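Local coordinates for Low molecular weight phosphotyrosine phosphatase family protein (Streptococcus pyogenes, PDB 5GOT) that probably hydrolyses phosphotyrosine in proteins, as a bacterial member of the low molecular weight protein tyrosine phosphatase family, at residues E19-S24 / L128-C133; I33-T38 / I64-K69; D88-L93 / I105-E110. All coordinates share one frame; numbering follows the deposited sequence.

Contact 1: E19-S24 / L128-C133; sequences EFVMKS and LVRKGC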
loop_
_atom_site.group_PDB
_atom_site.type_symbol
_atom_site.label_atom_id
_atom_site.label_comp_id
_atom_site.label_asym_id
_atom_site.label_seq_id
_atom_site.Cartn_x
_atom_site.Cartn_y
_atom_site.Cartn_z
ATOM N N GLU A 19 -2.679 -1.987 -2.044
ATOM C CA GLU A 19 -2.221 -2.481 -3.340
ATOM C C GLU A 19 -3.394 -2.767 -4.263
ATOM O O GLU A 19 -3.493 -2.213 -5.363
ATOM C CB GLU A 19 -1.369 -3.747 -3.167
ATOM C CG GLU A 19 -1.047 -4.440 -4.493
ATOM C CD GLU A 19 -0.130 -5.659 -4.360
ATOM O OE1 GLU A 19 0.368 -5.955 -3.252
ATOM O OE2 GLU A 19 0.090 -6.330 -5.386
ATOM N N PHE A 20 -4.328 -3.604 -3.804
ATOM C CA PHE A 20 -5.372 -4.058 -4.709
ATOM C C PHE A 20 -6.491 -3.037 -4.860
ATOM O O PHE A 20 -7.108 -2.973 -5.928
ATOM C CB PHE A 20 -5.862 -5.439 -4.259
ATOM C CG PHE A 20 -4.786 -6.485 -4.364
ATOM C CD1 PHE A 20 -4.319 -6.880 -5.612
ATOM C CD2 PHE A 20 -4.178 -7.006 -3.232
ATOM C CE1 PHE A 20 -3.281 -7.814 -5.729
ATOM C CE2 PHE A 20 -3.156 -7.955 -3.333
ATOM C CZ PHE A 20 -2.704 -8.357 -4.587
ATOM N N VAL A 21 -6.755 -2.208 -3.848
ATOM C CA VAL A 21 -7.678 -1.099 -4.060
ATOM C C VAL A 21 -7.088 -0.116 -5.074
ATOM O O VAL A 21 -7.766 0.315 -6.013
ATOM C CB VAL A 21 -8.029 -0.409 -2.728
ATOM C CG1 VAL A 21 -8.865 0.844 -2.980
ATOM C CG2 VAL A 21 -8.799 -1.363 -1.809
ATOM N N MET A 22 -5.803 0.227 -4.923
ATOM C CA MET A 22 -5.182 1.121 -5.898
ATOM C C MET A 22 -5.197 0.499 -7.291
ATOM O O MET A 22 -5.473 1.182 -8.285
ATOM C CB MET A 22 -3.745 1.452 -5.484
ATOM C CG MET A 22 -3.145 2.619 -6.258
ATOM S SD MET A 22 -3.841 4.157 -5.688
ATOM C CE MET A 22 -3.238 5.307 -6.938
ATOM N N LYS A 23 -4.928 -0.805 -7.379
ATOM C CA LYS A 23 -4.949 -1.474 -8.669
ATOM C C LYS A 23 -6.333 -1.459 -9.297
ATOM O O LYS A 23 -6.446 -1.567 -10.524
ATOM C CB LYS A 23 -4.452 -2.911 -8.526
ATOM C CG LYS A 23 -2.950 -3.022 -8.349
ATOM C CD LYS A 23 -2.533 -4.478 -8.292
ATOM C CE LYS A 23 -1.045 -4.649 -8.534
ATOM N NZ LYS A 23 -0.544 -5.923 -7.978
ATOM N N SER A 24 -7.383 -1.299 -8.494
ATOM C CA SER A 24 -8.727 -1.275 -9.043
ATOM C C SER A 24 -9.104 0.078 -9.625
ATOM O O SER A 24 -10.142 0.173 -10.288
ATOM C CB SER A 24 -9.750 -1.681 -7.970
ATOM O OG SER A 24 -10.077 -0.599 -7.105
ATOM N N LEU A 128 -11.023 4.133 4.557
ATOM C CA LEU A 128 -9.892 5.064 4.592
ATOM C C LEU A 128 -8.860 4.753 3.518
ATOM O O LEU A 128 -8.220 5.671 2.982
ATOM C CB LEU A 128 -9.249 5.041 5.975
ATOM C CG LEU A 128 -10.228 5.581 7.009
ATOM C CD1 LEU A 128 -9.748 5.319 8.420
ATOM C CD2 LEU A 128 -10.443 7.070 6.767
ATOM N N VAL A 129 -8.659 3.471 3.209
ATOM C CA VAL A 129 -7.723 3.099 2.153
ATOM C C VAL A 129 -8.268 3.530 0.803
ATOM O O VAL A 129 -7.535 4.016 -0.064
ATOM C CB VAL A 129 -7.472 1.584 2.201
ATOM C CG1 VAL A 129 -6.875 1.087 0.888
ATOM C CG2 VAL A 129 -6.574 1.263 3.361
ATOM N N ARG A 130 -9.573 3.350 0.620
ATOM C CA ARG A 130 -10.238 3.698 -0.626
ATOM C C ARG A 130 -10.164 5.201 -0.891
ATOM O O ARG A 130 -9.896 5.626 -2.024
ATOM C CB ARG A 130 -11.687 3.193 -0.555
ATOM C CG ARG A 130 -12.644 3.690 -1.631
ATOM C CD ARG A 130 -12.420 2.919 -2.883
ATOM N NE ARG A 130 -13.050 3.564 -4.048
ATOM C CZ ARG A 130 -12.981 3.075 -5.287
ATOM N NH1 ARG A 130 -13.580 3.736 -6.268
ATOM N NH2 ARG A 130 -12.321 1.924 -5.519
ATOM N N LYS A 131 -10.371 6.021 0.148
ATOM C CA LYS A 131 -10.247 7.469 -0.008
ATOM C C LYS A 131 -8.793 7.889 -0.203
ATOM O O LYS A 131 -8.501 8.767 -1.025
ATOM C CB LYS A 131 -10.856 8.181 1.204
ATOM C CG LYS A 131 -12.366 7.965 1.357
ATOM C CD LYS A 131 -13.010 8.903 2.394
ATOM C CE LYS A 131 -12.635 8.548 3.835
ATOM N NZ LYS A 131 -13.284 9.450 4.840
ATOM N N GLY A 132 -7.871 7.288 0.554
ATOM C CA GLY A 132 -6.464 7.626 0.409
ATOM C C GLY A 132 -5.895 7.219 -0.939
ATOM O O GLY A 132 -5.012 7.893 -1.483
ATOM N N CYS A 133 -6.377 6.110 -1.494
ATOM C CA CYS A 133 -5.966 5.737 -2.841
ATOM C C CYS A 133 -6.436 6.771 -3.855
ATOM O O CYS A 133 -5.700 7.106 -4.790
ATOM C CB CYS A 133 -6.490 4.343 -3.195
ATOM S SG CYS A 133 -5.545 3.010 -2.396
#

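Contact 2: I33-T38 / I64-K69; sequences IESRAT and ITKCSK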
loop_
_atom_site.group_PDB
_atom_site.type_symbol
_atom_site.label_atom_id
_atom_site.label_comp_id
_atom_site.label_asym_id
_atom_site.label_seq_id
_atom_site.Cartn_x
_atom_site.Cartn_y
_atom_site.Cartn_z
ATOM N N ILE A 33 2.213 -1.268 -9.141
ATOM C CA ILE A 33 1.797 -1.207 -7.741
ATOM C C ILE A 33 2.096 -2.541 -7.081
ATOM O O ILE A 33 1.714 -3.594 -7.603
ATOM C CB ILE A 33 0.304 -0.859 -7.607
ATOM C CG1 ILE A 33 0.003 0.476 -8.280
ATOM C CG2 ILE A 33 -0.087 -0.768 -6.147
ATOM C CD1 ILE A 33 -1.449 0.658 -8.609
ATOM N N GLU A 34 2.801 -2.494 -5.952
ATOM C CA GLU A 34 3.123 -3.664 -5.148
ATOM C C GLU A 34 3.005 -3.268 -3.680
ATOM O O GLU A 34 2.693 -2.118 -3.356
ATOM C CB GLU A 34 4.515 -4.210 -5.483
ATOM C CG GLU A 34 4.584 -4.836 -6.878
ATOM C CD GLU A 34 5.807 -5.710 -7.069
ATOM O OE1 GLU A 34 6.235 -5.911 -8.227
ATOM O OE2 GLU A 34 6.351 -6.183 -6.051
ATOM N N SER A 35 3.234 -4.227 -2.784
ATOM C CA SER A 35 3.239 -3.948 -1.354
ATOM C C SER A 35 4.291 -4.807 -0.664
ATOM O O SER A 35 4.700 -5.857 -1.170
ATOM C CB SER A 35 1.851 -4.163 -0.714
ATOM O OG SER A 35 1.405 -5.518 -0.829
ATOM N N ARG A 36 4.738 -4.337 0.500
ATOM C CA ARG A 36 5.802 -5.003 1.239
ATOM C C ARG A 36 5.606 -4.806 2.735
ATOM O O ARG A 36 4.798 -3.980 3.182
ATOM C CB ARG A 36 7.189 -4.465 0.856
ATOM C CG ARG A 36 7.601 -4.683 -0.577
ATOM C CD ARG A 36 8.136 -6.089 -0.843
ATOM N NE ARG A 36 8.710 -6.121 -2.181
ATOM C CZ ARG A 36 7.993 -6.264 -3.290
ATOM N NH1 ARG A 36 6.673 -6.424 -3.219
ATOM N NH2 ARG A 36 8.596 -6.248 -4.472
ATOM N N ALA A 37 6.406 -5.541 3.504
ATOM C CA ALA A 37 6.460 -5.453 4.956
ATOM C C ALA A 37 7.764 -4.799 5.391
ATOM O O ALA A 37 8.798 -4.973 4.747
ATOM C CB ALA A 37 6.376 -6.841 5.603
ATOM N N THR A 38 7.729 -4.069 6.513
ATOM C CA THR A 38 9.006 -3.627 7.079
ATOM C C THR A 38 9.729 -4.769 7.781
ATOM O O THR A 38 10.964 -4.775 7.833
ATOM C CB THR A 38 8.824 -2.460 8.061
ATOM O OG1 THR A 38 8.062 -2.889 9.195
ATOM C CG2 THR A 38 8.109 -1.303 7.394
ATOM N N ILE A 64 -4.646 -14.110 -5.456
ATOM C CA ILE A 64 -4.717 -15.065 -4.354
ATOM C C ILE A 64 -3.346 -15.623 -4.007
ATOM O O ILE A 64 -3.146 -16.143 -2.904
ATOM C CB ILE A 64 -5.697 -16.216 -4.683
ATOM C CG1 ILE A 64 -5.198 -17.029 -5.887
ATOM C CG2 ILE A 64 -7.091 -15.663 -4.937
ATOM C CD1 ILE A 64 -5.919 -18.359 -6.069
ATOM N N THR A 65 -2.391 -15.531 -4.918
ATOM C CA THR A 65 -1.041 -15.991 -4.625
ATOM C C THR A 65 -0.233 -14.994 -3.801
ATOM O O THR A 65 0.895 -15.317 -3.416
ATOM C CB THR A 65 -0.302 -16.306 -5.930
ATOM O OG1 THR A 65 -0.078 -15.097 -6.671
ATOM C CG2 THR A 65 -1.128 -17.264 -6.782
ATOM N N LYS A 66 -0.777 -13.802 -3.516
ATOM C CA LYS A 66 -0.012 -12.783 -2.803
ATOM C C LYS A 66 0.337 -13.259 -1.398
ATOM O O LYS A 66 -0.513 -13.791 -0.678
ATOM C CB LYS A 66 -0.791 -11.463 -2.739
ATOM C CG LYS A 66 -0.228 -10.452 -1.725
ATOM C CD LYS A 66 1.146 -9.905 -2.109
ATOM C CE LYS A 66 1.650 -8.915 -1.060
ATOM N NZ LYS A 66 3.110 -8.603 -1.203
ATOM N N CYS A 67 1.599 -13.072 -1.024
ATOM C CA CYS A 67 2.128 -13.422 0.285
ATOM C C CYS A 67 2.955 -12.257 0.821
ATOM O O CYS A 67 3.490 -11.446 0.061
ATOM C CB CYS A 67 2.999 -14.689 0.222
ATOM S SG CYS A 67 2.068 -16.215 -0.205
ATOM N N SER A 68 3.056 -12.196 2.147
ATOM C CA SER A 68 3.842 -11.168 2.811
ATOM C C SER A 68 5.291 -11.243 2.356
ATOM O O SER A 68 5.898 -12.317 2.365
ATOM C CB SER A 68 3.759 -11.344 4.319
ATOM O OG SER A 68 4.626 -10.442 4.977
ATOM N N LYS A 69 5.845 -10.100 1.950
ATOM C CA LYS A 69 7.218 -10.020 1.449
ATOM C C LYS A 69 7.895 -8.795 2.055
ATOM O O LYS A 69 7.359 -7.682 1.974
ATOM C CB LYS A 69 7.237 -9.948 -0.087
ATOM C CG LYS A 69 8.637 -9.895 -0.722
ATOM C CD LYS A 69 8.575 -10.013 -2.251
ATOM C CE LYS A 69 9.962 -9.692 -2.893
ATOM N NZ LYS A 69 10.059 -10.014 -4.375
HETATM O O HOH W 1 2.756 -7.046 -3.762
#

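Contact 3: D88-L93 / I105-E110; sequences DNVKNL and IYLFRE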
loop_
_atom_site.group_PDB
_atom_site.type_symbol
_atom_site.label_atom_id
_atom_site.label_comp_id
_atom_site.label_asym_id
_atom_site.label_seq_id
_atom_site.Cartn_x
_atom_site.Cartn_y
_atom_site.Cartn_z
ATOM N N ASP A 88 4.690 4.692 12.169
ATOM C CA ASP A 88 5.660 3.662 12.541
ATOM C C ASP A 88 6.286 3.029 11.309
ATOM O O ASP A 88 7.500 2.791 11.272
ATOM C CB ASP A 88 5.008 2.577 13.404
ATOM C CG ASP A 88 4.568 3.085 14.766
ATOM O OD1 ASP A 88 5.256 3.967 15.324
ATOM O OD2 ASP A 88 3.537 2.586 15.280
ATOM N N ASN A 89 5.469 2.711 10.296
ATOM C CA ASN A 89 6.033 2.145 9.074
ATOM C C ASN A 89 7.001 3.120 8.432
ATOM O O ASN A 89 8.055 2.726 7.919
ATOM C CB ASN A 89 4.933 1.786 8.074
ATOM C CG ASN A 89 3.836 0.956 8.680
ATOM O OD1 ASN A 89 2.652 1.187 8.409
ATOM N ND2 ASN A 89 4.215 -0.032 9.492
ATOM N N VAL A 90 6.653 4.407 8.453
ATOM C CA VAL A 90 7.499 5.417 7.831
ATOM C C VAL A 90 8.849 5.489 8.534
ATOM O O VAL A 90 9.905 5.485 7.885
ATOM C CB VAL A 90 6.780 6.782 7.823
ATOM C CG1 VAL A 90 7.776 7.900 7.528
ATOM C CG2 VAL A 90 5.681 6.778 6.771
ATOM N N LYS A 91 8.838 5.546 9.870
ATOM C CA LYS A 91 10.088 5.627 10.627
ATOM C C LYS A 91 10.953 4.403 10.381
ATOM O O LYS A 91 12.158 4.517 10.130
ATOM C CB LYS A 91 9.807 5.762 12.126
ATOM C CG LYS A 91 9.006 6.974 12.539
ATOM C CD LYS A 91 8.634 6.892 14.022
ATOM C CE LYS A 91 7.367 7.698 14.341
ATOM N NZ LYS A 91 7.515 9.132 13.959
ATOM N N ASN A 92 10.348 3.217 10.446
ATOM C CA ASN A 92 11.118 1.996 10.253
ATOM C C ASN A 92 11.663 1.904 8.839
ATOM O O ASN A 92 12.794 1.447 8.638
ATOM C CB ASN A 92 10.263 0.779 10.591
ATOM C CG ASN A 92 10.052 0.626 12.075
ATOM O OD1 ASN A 92 10.967 0.860 12.861
ATOM N ND2 ASN A 92 8.842 0.248 12.473
ATOM N N LEU A 93 10.887 2.357 7.846
ATOM C CA LEU A 93 11.386 2.368 6.472
ATOM C C LEU A 93 12.638 3.217 6.343
ATOM O O LEU A 93 13.553 2.872 5.583
ATOM C CB LEU A 93 10.311 2.876 5.517
ATOM C CG LEU A 93 9.281 1.837 5.056
ATOM C CD1 LEU A 93 8.066 2.547 4.455
ATOM C CD2 LEU A 93 9.905 0.900 4.050
ATOM N N ILE A 105 9.917 8.250 0.495
ATOM C CA ILE A 105 9.111 7.633 1.551
ATOM C C ILE A 105 8.032 8.607 2.014
ATOM O O ILE A 105 8.326 9.752 2.389
ATOM C CB ILE A 105 10.005 7.166 2.709
ATOM C CG1 ILE A 105 10.995 6.105 2.175
ATOM C CG2 ILE A 105 9.176 6.598 3.846
ATOM C CD1 ILE A 105 12.019 5.614 3.191
ATOM N N TYR A 106 6.776 8.140 1.991
ATOM C CA TYR A 106 5.590 8.946 2.247
ATOM C C TYR A 106 4.688 8.261 3.266
ATOM O O TYR A 106 4.673 7.035 3.387
ATOM C CB TYR A 106 4.743 9.163 0.977
ATOM C CG TYR A 106 5.423 9.880 -0.184
ATOM C CD1 TYR A 106 6.320 9.209 -1.009
ATOM C CD2 TYR A 106 5.119 11.209 -0.486
ATOM C CE1 TYR A 106 6.928 9.844 -2.082
ATOM C CE2 TYR A 106 5.727 11.859 -1.571
ATOM C CZ TYR A 106 6.621 11.160 -2.363
ATOM O OH TYR A 106 7.240 11.759 -3.445
ATOM N N LEU A 107 3.905 9.067 3.970
ATOM C CA LEU A 107 2.825 8.563 4.805
ATOM C C LEU A 107 1.554 8.444 3.969
ATOM O O LEU A 107 1.173 9.390 3.273
ATOM C CB LEU A 107 2.595 9.492 5.997
ATOM C CG LEU A 107 1.499 9.053 6.974
ATOM C CD1 LEU A 107 1.875 7.740 7.633
ATOM C CD2 LEU A 107 1.294 10.137 8.028
ATOM N N PHE A 108 0.884 7.288 4.065
ATOM C CA PHE A 108 -0.302 7.035 3.248
ATOM C C PHE A 108 -1.361 8.125 3.391
ATOM O O PHE A 108 -1.960 8.540 2.392
ATOM C CB PHE A 108 -0.906 5.669 3.600
ATOM C CG PHE A 108 -2.109 5.320 2.778
ATOM C CD1 PHE A 108 -1.962 4.750 1.521
ATOM C CD2 PHE A 108 -3.395 5.534 3.273
ATOM C CE1 PHE A 108 -3.071 4.419 0.754
ATOM C CE2 PHE A 108 -4.504 5.203 2.521
ATOM C CZ PHE A 108 -4.342 4.651 1.251
ATOM N N ARG A 109 -1.632 8.571 4.617
ATOM C CA ARG A 109 -2.586 9.644 4.832
ATOM C C ARG A 109 -2.256 10.318 6.156
ATOM O O ARG A 109 -1.875 9.654 7.120
ATOM C CB ARG A 109 -4.042 9.130 4.821
ATOM C CG ARG A 109 -4.438 8.317 6.044
ATOM C CD ARG A 109 -5.900 7.819 5.958
ATOM N NE ARG A 109 -6.879 8.901 5.874
ATOM C CZ ARG A 109 -7.416 9.513 6.929
ATOM N NH1 ARG A 109 -7.058 9.162 8.156
ATOM N NH2 ARG A 109 -8.306 10.485 6.759
ATOM N N GLU A 110 -2.382 11.640 6.186
ATOM C CA GLU A 110 -2.088 12.376 7.407
ATOM C C GLU A 110 -3.016 11.928 8.529
ATOM O O GLU A 110 -4.218 11.739 8.323
ATOM C CB GLU A 110 -2.215 13.879 7.148
ATOM C CG GLU A 110 -1.128 14.381 6.195
ATOM C CD GLU A 110 0.260 14.166 6.762
ATOM O OE1 GLU A 110 0.549 14.702 7.850
ATOM O OE2 GLU A 110 1.072 13.441 6.135
#

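Contact 1: E19-S24 / L128-C133
Cys133 and Met22 meet where the packing is closest: SD of Met22 lies 3.6 Å from CB of Cys133 and also borders the Cys133 carbonyl oxygen. Met22 gets there by a bend in its chain at chi2 (74°), which turns the thioether toward helix 122-140 and lets the terminal CE approach the same carbonyl. The thiol of Cys133 sits in the angle between Met22 and Val21, with SG 4.0 Å from CG1 of Val21.

One turn earlier on helix 122-140, Val129 continues this apolar seam. Its CG1 is 4.1 Å from CB of Val21 and about as far from CG2, so the two branched side chains meet at a slant. The other branch of Val21 is pressed on the backbone, CG1 lying 3.9 Å from CA of Arg130. Val21, Met22, Val129 and Cys133 are all buried, and the short helical segments 19-23 and 128-133 cross at -49° with their axes 9.4 Å apart. Beyond the two segments, Tyr126 adds to the cover of Val21, and Leu137 to that of Met22.

The solvent side is looser. Arg130 bends at chi2 (79°), bringing its end back past Val21 toward segment 19-24, and its NH2 stops 3.7 Å from OG of Ser24, which lies at the edge of the guanidinium near its plane. That hydroxyl is turned back on the preceding residues and donates to the Val21 carbonyl oxygen, at 2.7 Å and in the carbonyl plane. The same oxygen accepts from the backbone N of Ser24, so two donors converge on it.

No hydrogen bond or salt bridge crosses between these segments. The helix pair is therefore joined here by valine methyls and two sulfur-bearing side chains, with the polar side chains, Arg130 and Ser24, at its margin.

Contact 2: I33-T38 / I64-K69
Arg36 sets out with CG beside the backbone N (chi1 -63°) and bends at chi2 (-81°), which folds its guanidinium back beside Ser35 O, whereas Lys69 stays extended and runs alongside it in the same direction. CD of Lys69 thus lies over the centre of the guanidinium, 3.8 Å above its plane. At the plane's edge, NH1 and NH2 of Arg36 both donate to OE2 of Glu34. NZ of Lys69 comes 4.0 Å from Arg36 NH2, a like-charge approach that Glu34 may offset.

The backbones join where Ala37 N donates to Lys69 O at 2.8 Å. Ser35 O takes two donors from opposite faces of its plane, NZ of Lys66 at 3.2 Å and NH1 of Arg36 at 2.9 Å. NZ of Lys66 also donates to Cys67 O and a water that accepts from Ser35 N.

Asn11 OD1 bonds Lys66 NZ, and Ser68 OG bonds Gly10 O; Gly10 and Asn11 follow Cys8 in what is probably the family's phosphate-binding loop. Strand 31-37 is an edge strand of the parallel sheet, paired with strand 2-8. Helix 14-23 contributes Glu19, whose OE1 is hydrogen-bonded to Ser35 OG; Asp75 of helix 73-78 salt-bridges Arg36 NE.

Contact 3: D88-L93 / I105-E110
Val90 stands at the centre of this contact, its two methyls divided between neighbouring parts of strand 105-107. CG2 touches the Tyr106 carbonyl oxygen at 3.5 Å and continues onto Leu107, lying 3.9 Å from its CA and 4.0 Å from its CD1. With chi1 at 165°, Val90 CG1 is anti to the backbone N and faces the start of the strand, where it meets CG2 of Ile105 at 4.1 Å. The two side chains point in opposing directions and overlap along their flanks.

One helical turn on, Leu93 takes the other end of Ile105. CD1 of the isoleucine comes 4.0 Å from CB of Leu93 and slightly closer, 3.9 Å, to the Leu93 carbonyl oxygen. Ile105 therefore spans the turn, offering CG2 to Val90 and CD1 to Leu93.

The backbone geometry is consistent with this pairing. Helix segment 88-93 runs almost antiparallel to strand 105-107, at 167°, with the axes 8.3 Å apart, so residues spaced by one turn face successive parts of the strand. Backbone hydrogen bonds between Tyr106 and both Ile82 and Gly84 hold that strand at the edge of the parallel sheet. Further out, Phe76 of helix 73-78 touches both Leu93 and Ile105, while Leu93 also reaches Val7 and Ile82 within the sheet. Tyr106, whose CB points away from the helix, and Phe108 just after the strand each meet the ring of Trp136. Asn89 OD1 accepts from Asp86 N near the start of the helix.

Strand 81-84, helix 87-96 and strand 105-107 form a beta-alpha-beta unit, and this contact packs its helix on its second strand. Since no hydrogen bond passes between the two segments, their association rests on aliphatic branches, supplemented by methyl contacts with backbone carbonyl oxygens.

How the contacts relate
The three contacts lie around one four-stranded parallel sheet, their centres about 15 to 17 Å apart. Contact 1 pairs helices 14-23 and 122-140; contacts 2 and 3 involve the outermost strands, 31-37 and 105-107. Along the chain, contact 2 closes before contact 3 opens, and both are nested within the loop that contact 1 closes. Contact 1 touches each of the others: Met22 packs on Ile33, and the ring of Phe108 meets the backbone of helix 122-140. Thr38 connects contacts 2 and 3 by packing near Asn89 and Leu93. Early and late parts of this phosphatase chain are thereby drawn together into a single alpha/beta domain.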